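Long-range contacts in protein LRIM1 (PDB 3O53), which pairs with APL1C in a heterodimer that regulates complement-like immunity in Anopheles gambiae, this chain being its leucine-rich repeat domain: residues E72-E77 against N90-L95; N109-V114 against N130-L135; S167-E172 against V189-K194; A214-I219 against Q237-F242. All blocks are in the same frame, centred on the assembly; numbering follows the deposited sequence.

Contact 1. Residues E72-E77 against N90-L95; sequences ETLDLE and NYVQEL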
loop_
_atom_site.group_PDB
_atom_site.type_symbol
_atom_site.label_atom_id
_atom_site.label_comp_id
_atom_site.label_asym_id
_atom_site.label_seq_id
_atom_site.Cartn_x
_atom_site.Cartn_y
_atom_site.Cartn_z
ATOM N N GLU A 72 -15.037 13.024 8.289
ATOM C CA GLU A 72 -14.909 13.964 7.181
ATOM C C GLU A 72 -13.454 14.371 6.946
ATOM O O GLU A 72 -12.595 13.516 6.766
ATOM C CB GLU A 72 -15.795 15.190 7.420
ATOM C CG GLU A 72 -17.280 14.888 7.328
ATOM C CD GLU A 72 -18.148 16.102 7.616
ATOM O OE1 GLU A 72 -19.254 16.183 7.048
ATOM O OE2 GLU A 72 -17.727 16.974 8.404
ATOM N N THR A 73 -13.171 15.670 6.964
ATOM C CA THR A 73 -11.842 16.159 6.594
ATOM C C THR A 73 -10.939 16.416 7.807
ATOM O O THR A 73 -11.328 17.097 8.753
ATOM C CB THR A 73 -11.954 17.446 5.747
ATOM O OG1 THR A 73 -12.614 17.142 4.512
ATOM C CG2 THR A 73 -10.580 18.022 5.447
ATOM N N LEU A 74 -9.738 15.845 7.778
ATOM C CA LEU A 74 -8.704 16.155 8.758
ATOM C C LEU A 74 -7.606 16.929 8.041
ATOM O O LEU A 74 -6.809 16.349 7.290
ATOM C CB LEU A 74 -8.119 14.874 9.384
ATOM C CG LEU A 74 -6.960 15.143 10.354
ATOM C CD1 LEU A 74 -7.416 16.094 11.453
ATOM C CD2 LEU A 74 -6.394 13.856 10.954
ATOM N N ASP A 75 -7.575 18.240 8.253
ATOM C CA ASP A 75 -6.669 19.107 7.515
ATOM C C ASP A 75 -5.609 19.655 8.447
ATOM O O ASP A 75 -5.865 20.553 9.239
ATOM C CB ASP A 75 -7.429 20.263 6.849
ATOM C CG ASP A 75 -6.539 21.100 5.937
ATOM O OD1 ASP A 75 -5.293 21.014 6.048
ATOM O OD2 ASP A 75 -7.088 21.853 5.107
ATOM N N LEU A 76 -4.412 19.096 8.351
ATOM C CA LEU A 76 -3.300 19.522 9.189
ATOM C C LEU A 76 -2.135 19.958 8.322
ATOM O O LEU A 76 -0.978 19.863 8.728
ATOM C CB LEU A 76 -2.861 18.376 10.087
ATOM C CG LEU A 76 -3.979 17.820 10.961
ATOM C CD1 LEU A 76 -3.429 16.689 11.819
ATOM C CD2 LEU A 76 -4.581 18.924 11.825
ATOM N N GLU A 77 -2.452 20.428 7.122
ATOM C CA GLU A 77 -1.439 20.811 6.150
ATOM C C GLU A 77 -0.576 21.949 6.690
ATOM O O GLU A 77 0.600 22.070 6.334
ATOM C CB GLU A 77 -2.113 21.241 4.844
ATOM C CG GLU A 77 -1.148 21.519 3.707
ATOM C CD GLU A 77 -1.860 21.812 2.395
ATOM O OE1 GLU A 77 -2.785 21.054 2.030
ATOM O OE2 GLU A 77 -1.488 22.801 1.727
ATOM N N ASN A 90 -10.017 5.743 12.923
ATOM C CA ASN A 90 -10.960 6.850 12.988
ATOM C C ASN A 90 -11.911 6.712 11.803
ATOM O O ASN A 90 -12.025 5.630 11.235
ATOM C CB ASN A 90 -10.229 8.192 12.968
ATOM C CG ASN A 90 -9.681 8.569 14.325
ATOM O OD1 ASN A 90 -10.400 9.086 15.177
ATOM N ND2 ASN A 90 -8.400 8.304 14.536
ATOM N N TYR A 91 -12.591 7.793 11.430
ATOM C CA TYR A 91 -13.530 7.747 10.309
ATOM C C TYR A 91 -13.207 8.780 9.251
ATOM O O TYR A 91 -14.080 9.187 8.491
ATOM C CB TYR A 91 -14.961 7.974 10.795
ATOM C CG TYR A 91 -15.395 6.995 11.861
ATOM C CD1 TYR A 91 -15.504 5.641 11.583
ATOM C CD2 TYR A 91 -15.694 7.427 13.144
ATOM C CE1 TYR A 91 -15.897 4.744 12.550
ATOM C CE2 TYR A 91 -16.089 6.538 14.120
ATOM C CZ TYR A 91 -16.189 5.197 13.818
ATOM O OH TYR A 91 -16.581 4.310 14.788
ATOM N N VAL A 92 -11.957 9.214 9.200
ATOM C CA VAL A 92 -11.577 10.277 8.274
ATOM C C VAL A 92 -11.850 9.892 6.820
ATOM O O VAL A 92 -11.589 8.766 6.412
ATOM C CB VAL A 92 -10.090 10.664 8.457
ATOM C CG1 VAL A 92 -9.670 11.682 7.416
ATOM C CG2 VAL A 92 -9.870 11.214 9.868
ATOM N N GLN A 93 -12.384 10.839 6.051
ATOM C CA GLN A 93 -12.633 10.640 4.628
ATOM C C GLN A 93 -11.596 11.351 3.765
ATOM O O GLN A 93 -11.179 10.822 2.740
ATOM C CB GLN A 93 -14.041 11.130 4.265
ATOM C CG GLN A 93 -15.139 10.402 5.025
ATOM C CD GLN A 93 -16.531 10.840 4.609
ATOM O OE1 GLN A 93 -16.782 12.024 4.410
ATOM N NE2 GLN A 93 -17.443 9.883 4.483
ATOM N N GLU A 94 -11.179 12.549 4.163
ATOM C CA GLU A 94 -10.169 13.268 3.395
ATOM C C GLU A 94 -9.087 13.797 4.318
ATOM O O GLU A 94 -9.367 14.409 5.338
ATOM C CB GLU A 94 -10.802 14.414 2.593
ATOM C CG GLU A 94 -11.959 13.969 1.714
ATOM C CD GLU A 94 -12.449 15.079 0.801
ATOM O OE1 GLU A 94 -11.607 15.868 0.321
ATOM O OE2 GLU A 94 -13.673 15.163 0.567
ATOM N N LEU A 95 -7.842 13.576 3.937
ATOM C CA LEU A 95 -6.717 13.843 4.814
ATOM C C LEU A 95 -5.717 14.732 4.094
ATOM O O LEU A 95 -5.372 14.473 2.946
ATOM C CB LEU A 95 -6.066 12.503 5.206
ATOM C CG LEU A 95 -4.717 12.483 5.923
ATOM C CD1 LEU A 95 -4.829 13.231 7.237
ATOM C CD2 LEU A 95 -4.260 11.022 6.135
HETATM O O HOH W 1 -16.598 10.500 7.784
#
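The carbonyl oxygen of E72 takes two backbone N-H groups from the next turn of the chain. Q93 N lies 2.8 Å from E72 O, in the carbonyl plane on a lone pair, while E94 N, at 3.1 Å from E72 O, sits 47° out of that plane. A water also bridges E72 N and Y91 O. E72 CB leaves away from the partner segment, but CG still stands 4.1 Å from OE1 of Q93, whose amide plane makes 38° with the E72 carboxylate. At T73 the two chains settle into parallel register, T73 beside E94. This pair belongs to the small three-stranded parallel sheet, 73-76, 91-97 and 113-116, formed by successive coils of the leucine-rich repeat solenoid away from its long ladder of parallel strands. T73 OG1 rests against E94 CB at the exposed face. L74 follows on the buried face: its N bonds to E94 O at 2.9 Å, and its CB packs on both methyls of V92. With CG anti to the backbone N (chi1 176°), the isobutyl group lies alongside that of L95, L74 CD2 meeting L95 CD1 at 4.1 Å.

Contact 2. Residues N109-V114 against N130-L135; sequences NNISRV and NKITML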
loop_
_atom_site.group_PDB
_atom_site.type_symbol
_atom_site.label_atom_id
_atom_site.label_comp_id
_atom_site.label_asym_id
_atom_site.label_seq_id
_atom_site.Cartn_x
_atom_site.Cartn_y
_atom_site.Cartn_z
ATOM N N ASN A 109 -9.594 3.872 8.360
ATOM C CA ASN A 109 -10.437 5.051 8.297
ATOM C C ASN A 109 -11.446 4.904 7.148
ATOM O O ASN A 109 -11.727 3.786 6.731
ATOM C CB ASN A 109 -9.572 6.303 8.157
ATOM C CG ASN A 109 -9.044 6.787 9.495
ATOM O OD1 ASN A 109 -9.630 7.669 10.112
ATOM N ND2 ASN A 109 -7.937 6.207 9.952
ATOM N N ASN A 110 -12.012 6.017 6.676
ATOM C CA ASN A 110 -12.888 6.022 5.495
ATOM C C ASN A 110 -12.217 6.749 4.325
ATOM O O ASN A 110 -12.900 7.336 3.484
ATOM C CB ASN A 110 -14.204 6.774 5.772
ATOM C CG ASN A 110 -15.051 6.136 6.855
ATOM O OD1 ASN A 110 -14.619 5.210 7.544
ATOM N ND2 ASN A 110 -16.278 6.652 7.014
ATOM N N ILE A 111 -10.891 6.728 4.275
ATOM C CA ILE A 111 -10.162 7.674 3.434
ATOM C C ILE A 111 -10.317 7.413 1.941
ATOM O O ILE A 111 -10.099 6.303 1.467
ATOM C CB ILE A 111 -8.663 7.709 3.798
ATOM C CG1 ILE A 111 -8.461 8.431 5.134
ATOM C CG2 ILE A 111 -7.854 8.390 2.688
ATOM C CD1 ILE A 111 -7.082 8.211 5.749
ATOM N N SER A 112 -10.715 8.451 1.207
ATOM C CA SER A 112 -10.763 8.394 -0.241
ATOM C C SER A 112 -9.857 9.452 -0.878
ATOM O O SER A 112 -9.690 9.453 -2.093
ATOM C CB SER A 112 -12.209 8.549 -0.762
ATOM O OG SER A 112 -12.759 9.801 -0.375
ATOM N N ARG A 113 -9.263 10.337 -0.070
ATOM C CA ARG A 113 -8.350 11.361 -0.591
ATOM C C ARG A 113 -7.223 11.638 0.412
ATOM O O ARG A 113 -7.475 11.847 1.598
ATOM C CB ARG A 113 -9.079 12.699 -0.888
ATOM C CG ARG A 113 -10.339 12.604 -1.750
ATOM C CD ARG A 113 -10.056 12.530 -3.256
ATOM N NE ARG A 113 -10.719 11.361 -3.831
ATOM C CZ ARG A 113 -11.800 11.370 -4.601
ATOM N NH1 ARG A 113 -12.393 12.497 -4.969
ATOM N NH2 ARG A 113 -12.278 10.215 -5.030
ATOM N N VAL A 114 -5.985 11.643 -0.070
ATOM C CA VAL A 114 -4.850 12.061 0.746
ATOM C C VAL A 114 -4.041 13.087 -0.034
ATOM O O VAL A 114 -3.845 12.947 -1.240
ATOM C CB VAL A 114 -3.934 10.873 1.115
ATOM C CG1 VAL A 114 -2.889 11.300 2.146
ATOM C CG2 VAL A 114 -4.755 9.704 1.657
ATOM N N ASN A 130 -9.069 1.318 3.786
ATOM C CA ASN A 130 -9.695 2.602 3.591
ATOM C C ASN A 130 -10.600 2.515 2.352
ATOM O O ASN A 130 -11.012 1.423 1.978
ATOM C CB ASN A 130 -8.624 3.684 3.461
ATOM C CG ASN A 130 -8.144 4.183 4.812
ATOM O OD1 ASN A 130 -8.896 4.810 5.549
ATOM N ND2 ASN A 130 -6.886 3.893 5.147
ATOM N N LYS A 131 -10.904 3.647 1.725
ATOM C CA LYS A 131 -11.794 3.664 0.564
ATOM C C LYS A 131 -11.102 4.226 -0.677
ATOM O O LYS A 131 -11.721 4.893 -1.490
ATOM C CB LYS A 131 -13.043 4.501 0.862
ATOM C CG LYS A 131 -13.715 4.167 2.181
ATOM C CD LYS A 131 -14.309 2.775 2.179
ATOM C CE LYS A 131 -15.720 2.761 1.622
ATOM N NZ LYS A 131 -16.375 1.436 1.822
ATOM N N ILE A 132 -9.814 3.952 -0.813
ATOM C CA ILE A 132 -9.058 4.432 -1.953
ATOM C C ILE A 132 -9.439 3.598 -3.179
ATOM O O ILE A 132 -9.431 2.371 -3.131
ATOM C CB ILE A 132 -7.536 4.359 -1.650
ATOM C CG1 ILE A 132 -7.194 5.403 -0.577
ATOM C CG2 ILE A 132 -6.696 4.604 -2.916
ATOM C CD1 ILE A 132 -5.840 5.205 0.066
ATOM N N THR A 133 -9.793 4.261 -4.275
ATOM C CA THR A 133 -10.171 3.539 -5.488
ATOM C C THR A 133 -9.182 3.734 -6.640
ATOM O O THR A 133 -9.277 3.060 -7.651
ATOM C CB THR A 133 -11.569 3.969 -5.949
ATOM O OG1 THR A 133 -11.531 5.337 -6.365
ATOM C CG2 THR A 133 -12.569 3.827 -4.809
ATOM N N MET A 134 -8.231 4.652 -6.494
ATOM C CA MET A 134 -7.223 4.858 -7.524
ATOM C C MET A 134 -5.989 5.530 -6.919
ATOM O O MET A 134 -6.087 6.241 -5.914
ATOM C CB MET A 134 -7.796 5.695 -8.695
ATOM C CG MET A 134 -8.267 7.104 -8.353
ATOM S SD MET A 134 -8.818 8.072 -9.807
ATOM C CE MET A 134 -9.924 6.940 -10.601
ATOM N N LEU A 135 -4.828 5.294 -7.521
ATOM C CA LEU A 135 -3.593 5.885 -7.017
ATOM C C LEU A 135 -3.656 7.412 -7.028
ATOM O O LEU A 135 -3.065 8.048 -6.167
ATOM C CB LEU A 135 -2.372 5.380 -7.797
ATOM C CG LEU A 135 -2.008 3.913 -7.544
ATOM C CD1 LEU A 135 -0.717 3.518 -8.280
ATOM C CD2 LEU A 135 -1.883 3.630 -6.045
#
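N130 OD1 is gripped by the backbone of the preceding coil. I111 N donates to N130 OD1 at 3.0 Å with a fairly straight N-H...O angle of 163°, reaching the oxygen from 31° out of the carboxamide plane. N109 N lies equally near N130 OD1, but its N-H is badly aligned and that bond is weak. The torsion chi1 of -84° sets CG of N130 beside its own backbone N and lays the carboxamide alongside the I111 side chain, so that OD1 also touches I111 CB at 3.4 Å. The other end of the amide is held too: N130 ND2 donates to the carbonyl oxygens of A106 and L127, which fixes the rotation of the whole buried group.

One step on, the backbones join directly, K131 N bonding to I111 O at 2.8 Å. K131 CB and CG pack against the backbone of 110-111, CG standing 3.5 Å from N110 O. Bends at chi2 and chi3 then lead the chain away, toward a long, weak ion pair with E155. I111 CG2 and I132 CG1 only just meet inside, at 4.5 Å; nearer the surface S112 CB rests on K131 O.

N109 repeats the pattern one coil earlier: its OD1 accepts from V92 N and its ND2 donates to L87 O. Such inward-turned asparagines, stacked from coil to coil and bonded to neighbouring backbone, form the asparagine ladder characteristic of leucine-rich repeat solenoids.

Contact 3. Residues S167-E172 against V189-K194; sequences SSDTLE and VFAKLK
L171 and F190 meet on the buried side, where L171 CD2 lies 4.0 Å from F190 CE1 and the two side chains run alongside each other. L171 CG, anti to its own backbone N (chi1 -167°), also stands 4.1 Å from L193 CD1. F190 CD1 touches S168 CA, and S167 O lies near the ring plane at its edge. K194 N donates to E172 O at 2.7 Å, whereas the bond from A191 N to S168 O is weak. These irregular segments lead into strands 173-175 and 195-197, adjacent rungs of the parallel ladder in the leucine-rich repeat solenoid, and F190 to L193 make a type I turn just before the second rung. Between the backbones a water donates to S168 O and L171 O and accepts from K192 N. The solvent side is looser in its polar links. Although the K192 methylenes pass close over D169 O, D169 is poorly ordered, and a second water joins D169 O to K192 NZ only weakly at the lysine. The E172 carboxylate bonds to Q147 NE2, while K194, bent at chi3 and chi4, brings NZ to 3.7 Å from E172 OE2, a long salt bridge.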
loop_
_atom_site.group_PDB
_atom_site.type_symbol
_atom_site.label_atom_id
_atom_site.label_comp_id
_atom_site.label_asym_id
_atom_site.label_seq_id
_atom_site.Cartn_x
_atom_site.Cartn_y
_atom_site.Cartn_z
ATOM N N SER A 167 8.577 8.370 -7.191
ATOM C CA SER A 167 9.178 7.537 -6.158
ATOM C C SER A 167 10.055 6.456 -6.772
ATOM O O SER A 167 10.376 5.474 -6.118
ATOM C CB SER A 167 8.095 6.881 -5.292
ATOM O OG SER A 167 7.343 7.865 -4.606
ATOM N N SER A 168 10.439 6.632 -8.030
ATOM C CA SER A 168 11.181 5.595 -8.737
ATOM C C SER A 168 12.461 5.219 -7.987
ATOM O O SER A 168 12.881 4.070 -8.008
ATOM C CB SER A 168 11.527 6.057 -10.156
ATOM O OG SER A 168 12.278 7.252 -10.125
ATOM N N ASP A 169 13.066 6.187 -7.308
ATOM C CA ASP A 169 14.370 5.979 -6.688
ATOM C C ASP A 169 14.293 5.685 -5.194
ATOM O O ASP A 169 15.305 5.347 -4.576
ATOM C CB ASP A 169 15.257 7.204 -6.918
ATOM C CG ASP A 169 15.585 7.414 -8.382
ATOM O OD1 ASP A 169 15.489 6.439 -9.157
ATOM O OD2 ASP A 169 15.938 8.552 -8.756
ATOM N N THR A 170 13.100 5.799 -4.618
ATOM C CA THR A 170 12.931 5.655 -3.175
ATOM C C THR A 170 12.070 4.464 -2.754
ATOM O O THR A 170 12.213 3.952 -1.643
ATOM C CB THR A 170 12.283 6.920 -2.577
ATOM O OG1 THR A 170 11.021 7.154 -3.213
ATOM C CG2 THR A 170 13.186 8.131 -2.778
ATOM N N LEU A 171 11.162 4.030 -3.621
ATOM C CA LEU A 171 10.159 3.050 -3.215
ATOM C C LEU A 171 10.815 1.697 -2.948
ATOM O O LEU A 171 11.514 1.155 -3.796
ATOM C CB LEU A 171 9.063 2.915 -4.279
ATOM C CG LEU A 171 7.798 2.164 -3.843
ATOM C CD1 LEU A 171 7.087 2.900 -2.717
ATOM C CD2 LEU A 171 6.840 1.941 -5.012
ATOM N N GLU A 172 10.574 1.164 -1.756
ATOM C CA GLU A 172 11.128 -0.120 -1.345
ATOM C C GLU A 172 10.047 -1.179 -1.167
ATOM O O GLU A 172 10.272 -2.345 -1.443
ATOM C CB GLU A 172 11.917 0.047 -0.044
ATOM C CG GLU A 172 13.138 0.946 -0.216
ATOM C CD GLU A 172 13.948 1.126 1.055
ATOM O OE1 GLU A 172 13.533 0.618 2.119
ATOM O OE2 GLU A 172 15.007 1.784 0.982
ATOM N N VAL A 189 11.499 2.092 -13.725
ATOM C CA VAL A 189 12.610 1.433 -13.074
ATOM C C VAL A 189 12.603 1.816 -11.597
ATOM O O VAL A 189 13.048 2.901 -11.224
ATOM C CB VAL A 189 13.954 1.800 -13.729
ATOM C CG1 VAL A 189 15.105 1.101 -13.010
ATOM C CG2 VAL A 189 13.938 1.427 -15.214
ATOM N N PHE A 190 12.069 0.926 -10.766
ATOM C CA PHE A 190 12.081 1.116 -9.317
ATOM C C PHE A 190 13.393 0.567 -8.774
ATOM O O PHE A 190 13.486 -0.603 -8.396
ATOM C CB PHE A 190 10.885 0.410 -8.665
ATOM C CG PHE A 190 9.555 1.038 -8.996
ATOM C CD1 PHE A 190 9.191 2.260 -8.444
ATOM C CD2 PHE A 190 8.676 0.415 -9.864
ATOM C CE1 PHE A 190 7.964 2.848 -8.754
ATOM C CE2 PHE A 190 7.455 0.996 -10.173
ATOM C CZ PHE A 190 7.102 2.216 -9.615
ATOM N N ALA A 191 14.408 1.423 -8.746
ATOM C CA ALA A 191 15.767 0.995 -8.434
ATOM C C ALA A 191 15.873 0.300 -7.077
ATOM O O ALA A 191 16.712 -0.579 -6.890
ATOM C CB ALA A 191 16.706 2.188 -8.486
ATOM N N LYS A 192 15.017 0.688 -6.139
ATOM C CA LYS A 192 15.115 0.205 -4.767
ATOM C C LYS A 192 13.996 -0.749 -4.342
ATOM O O LYS A 192 13.961 -1.180 -3.195
ATOM C CB LYS A 192 15.137 1.390 -3.798
ATOM C CG LYS A 192 16.371 2.261 -3.913
ATOM C CD LYS A 192 16.587 3.065 -2.647
ATOM C CE LYS A 192 17.945 3.744 -2.645
ATOM N NZ LYS A 192 18.297 4.252 -1.292
ATOM N N LEU A 193 13.081 -1.075 -5.241
ATOM C CA LEU A 193 11.913 -1.861 -4.850
ATOM C C LEU A 193 12.350 -3.233 -4.342
ATOM O O LEU A 193 12.996 -3.987 -5.060
ATOM C CB LEU A 193 10.955 -2.017 -6.029
ATOM C CG LEU A 193 9.590 -2.634 -5.697
ATOM C CD1 LEU A 193 8.851 -1.745 -4.710
ATOM C CD2 LEU A 193 8.762 -2.851 -6.970
ATOM N N LYS A 194 12.017 -3.537 -3.093
ATOM C CA LYS A 194 12.310 -4.849 -2.517
ATOM C C LYS A 194 11.123 -5.802 -2.544
ATOM O O LYS A 194 11.292 -6.995 -2.769
ATOM C CB LYS A 194 12.789 -4.685 -1.078
ATOM C CG LYS A 194 14.226 -4.217 -0.965
ATOM C CD LYS A 194 14.634 -4.015 0.485
ATOM C CE LYS A 194 14.625 -2.549 0.872
ATOM N NZ LYS A 194 15.696 -1.786 0.168
HETATM O O HOH W 2 12.497 1.904 -6.104
HETATM O O HOH W 3 16.675 6.932 -2.321
#

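Contact 4. Residues A214-I219 against Q237-F242; sequences AGVTWI and QNLEHF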
loop_
_atom_site.group_PDB
_atom_site.type_symbol
_atom_site.label_atom_id
_atom_site.label_comp_id
_atom_site.label_asym_id
_atom_site.label_seq_id
_atom_site.Cartn_x
_atom_site.Cartn_y
_atom_site.Cartn_z
ATOM N N ALA A 214 11.540 -6.081 -11.865
ATOM C CA ALA A 214 12.567 -7.085 -12.169
ATOM C C ALA A 214 13.550 -7.321 -11.020
ATOM O O ALA A 214 14.113 -8.407 -10.899
ATOM C CB ALA A 214 13.339 -6.704 -13.429
ATOM N N GLY A 215 13.757 -6.310 -10.185
ATOM C CA GLY A 215 14.795 -6.363 -9.165
ATOM C C GLY A 215 14.339 -6.738 -7.762
ATOM O O GLY A 215 15.141 -6.731 -6.834
ATOM N N VAL A 216 13.066 -7.081 -7.594
ATOM C CA VAL A 216 12.528 -7.339 -6.259
ATOM C C VAL A 216 13.082 -8.606 -5.627
ATOM O O VAL A 216 13.554 -9.507 -6.317
ATOM C CB VAL A 216 10.985 -7.466 -6.267
ATOM C CG1 VAL A 216 10.351 -6.140 -6.652
ATOM C CG2 VAL A 216 10.556 -8.576 -7.217
ATOM N N THR A 217 13.005 -8.649 -4.300
ATOM C CA THR A 217 13.335 -9.831 -3.523
ATOM C C THR A 217 12.092 -10.681 -3.307
ATOM O O THR A 217 12.158 -11.902 -3.269
ATOM C CB THR A 217 13.890 -9.408 -2.145
ATOM O OG1 THR A 217 15.069 -8.616 -2.338
ATOM C CG2 THR A 217 14.224 -10.621 -1.290
ATOM N N TRP A 218 10.946 -10.022 -3.179
ATOM C CA TRP A 218 9.715 -10.691 -2.779
ATOM C C TRP A 218 8.604 -10.185 -3.689
ATOM O O TRP A 218 8.413 -8.979 -3.806
ATOM C CB TRP A 218 9.430 -10.330 -1.318
ATOM C CG TRP A 218 8.354 -11.110 -0.586
ATOM C CD1 TRP A 218 8.548 -12.038 0.399
ATOM C CD2 TRP A 218 6.928 -10.969 -0.725
ATOM N NE1 TRP A 218 7.336 -12.506 0.856
ATOM C CE2 TRP A 218 6.331 -11.862 0.190
ATOM C CE3 TRP A 218 6.106 -10.187 -1.546
ATOM C CZ2 TRP A 218 4.945 -11.995 0.306
ATOM C CZ3 TRP A 218 4.727 -10.315 -1.425
ATOM C CH2 TRP A 218 4.160 -11.212 -0.507
ATOM N N ILE A 219 7.900 -11.093 -4.360
ATOM C CA ILE A 219 6.752 -10.699 -5.155
ATOM C C ILE A 219 5.667 -11.763 -5.071
ATOM O O ILE A 219 5.953 -12.958 -5.104
ATOM C CB ILE A 219 7.123 -10.446 -6.629
ATOM C CG1 ILE A 219 5.880 -10.032 -7.429
ATOM C CG2 ILE A 219 7.732 -11.686 -7.259
ATOM C CD1 ILE A 219 6.180 -9.634 -8.852
ATOM N N GLN A 237 18.896 -11.976 -9.516
ATOM C CA GLN A 237 19.340 -12.914 -8.493
ATOM C C GLN A 237 18.879 -12.501 -7.101
ATOM O O GLN A 237 19.032 -13.258 -6.149
ATOM C CB GLN A 237 20.866 -13.042 -8.502
ATOM C CG GLN A 237 21.372 -14.257 -9.259
ATOM C CD GLN A 237 22.751 -14.690 -8.804
ATOM O OE1 GLN A 237 23.259 -14.215 -7.788
ATOM N NE2 GLN A 237 23.360 -15.601 -9.551
ATOM N N ASN A 238 18.338 -11.290 -6.981
ATOM C CA ASN A 238 17.791 -10.814 -5.713
ATOM C C ASN A 238 16.564 -11.608 -5.290
ATOM O O ASN A 238 16.252 -11.709 -4.108
ATOM C CB ASN A 238 17.390 -9.344 -5.825
ATOM C CG ASN A 238 18.577 -8.427 -5.933
ATOM O OD1 ASN A 238 19.675 -8.765 -5.499
ATOM N ND2 ASN A 238 18.365 -7.249 -6.509
ATOM N N LEU A 239 15.860 -12.153 -6.270
ATOM C CA LEU A 239 14.578 -12.797 -6.028
ATOM C C LEU A 239 14.715 -13.984 -5.069
ATOM O O LEU A 239 15.468 -14.911 -5.334
ATOM C CB LEU A 239 13.991 -13.250 -7.363
ATOM C CG LEU A 239 12.558 -13.782 -7.356
ATOM C CD1 LEU A 239 11.562 -12.637 -7.163
ATOM C CD2 LEU A 239 12.268 -14.540 -8.648
ATOM N N GLU A 240 13.987 -13.945 -3.952
ATOM C CA GLU A 240 13.993 -15.043 -2.974
ATOM C C GLU A 240 12.586 -15.604 -2.722
ATOM O O GLU A 240 12.436 -16.677 -2.151
ATOM C CB GLU A 240 14.554 -14.561 -1.641
ATOM C CG GLU A 240 15.927 -13.927 -1.716
ATOM C CD GLU A 240 16.367 -13.347 -0.378
ATOM O OE1 GLU A 240 15.559 -13.370 0.577
ATOM O OE2 GLU A 240 17.519 -12.867 -0.283
ATOM N N HIS A 241 11.555 -14.870 -3.127
ATOM C CA HIS A 241 10.179 -15.269 -2.833
ATOM C C HIS A 241 9.319 -14.900 -4.035
ATOM O O HIS A 241 9.261 -13.738 -4.441
ATOM C CB HIS A 241 9.686 -14.582 -1.546
ATOM C CG HIS A 241 8.253 -14.873 -1.201
ATOM N ND1 HIS A 241 7.890 -15.688 -0.148
ATOM C CD2 HIS A 241 7.094 -14.443 -1.759
ATOM C CE1 HIS A 241 6.571 -15.750 -0.070
ATOM N NE2 HIS A 241 6.063 -15.009 -1.041
ATOM N N PHE A 242 8.684 -15.903 -4.626
ATOM C CA PHE A 242 7.975 -15.733 -5.876
ATOM C C PHE A 242 6.721 -16.591 -5.799
ATOM O O PHE A 242 6.799 -17.816 -5.866
ATOM C CB PHE A 242 8.886 -16.166 -7.033
ATOM C CG PHE A 242 8.328 -15.892 -8.406
ATOM C CD1 PHE A 242 8.514 -14.663 -9.016
ATOM C CD2 PHE A 242 7.650 -16.882 -9.100
ATOM C CE1 PHE A 242 8.017 -14.424 -10.288
ATOM C CE2 PHE A 242 7.156 -16.653 -10.369
ATOM C CZ PHE A 242 7.337 -15.429 -10.970
HETATM O O HOH W 4 17.688 -10.622 -2.174
#
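W218 and H241 lay their rings almost parallel, 6° apart, in an offset stack: the five-membered ring of the indole and the imidazole have centroids separated by 3.6 Å. W218 NE1 stands over the centre of the imidazole, whereas H241 CD2 falls toward the rim of the indole face. Both side chains have CG anti to the backbone N (chi1 -168° and 177°), which sends them the same way from paired positions on neighbouring parallel strands. The opposite face of the sheet carries I219 and F242, also side by side; I219 CG2 presses on F242 CD1 at 3.5 Å and on L239 CD1 at 3.9 Å. Where the strands begin, T217 O receives E240 N at 2.8 Å, on a lone pair, and H241 N at 3.0 Å; within them I219 N bonds to H241 O. T217 CG2 touches the E240 carboxylate, and a water links N238 O with E240 OE2. N238 ND2 meets G215 O at 3.3 Å, near the amide plane. Strand 195-197 flanks W218 and I219, and helix 262-276 covers the last strand of the parallel ladder, touching L239, H241 and F242, with its K274 NZ bonded to H241 ND1.

Overall arrangement
The four contacts follow one another along the chain, each closing before the next opens, and each joins neighbouring coils of the leucine-rich repeat solenoid. Contacts 1 and 2, centres 11 Å apart, both reach the small parallel sheet, contact 2 only through strand 113-116; probable bonds run from N110 N to V92 O and from S112 N to Q93 O. Contact 3 lies in loops leading into strands 173-175 and 195-197 of the long ladder, while contact 4, centred 13 Å away, contains the starts of 218-220 and 241-243; K194 O probably bonds to T217 N and W218 N. Contacts 1 and 4 are 36 Å apart between centres. Spread in this way, the four sample coil-to-coil bonding at separate places along the elongated domain.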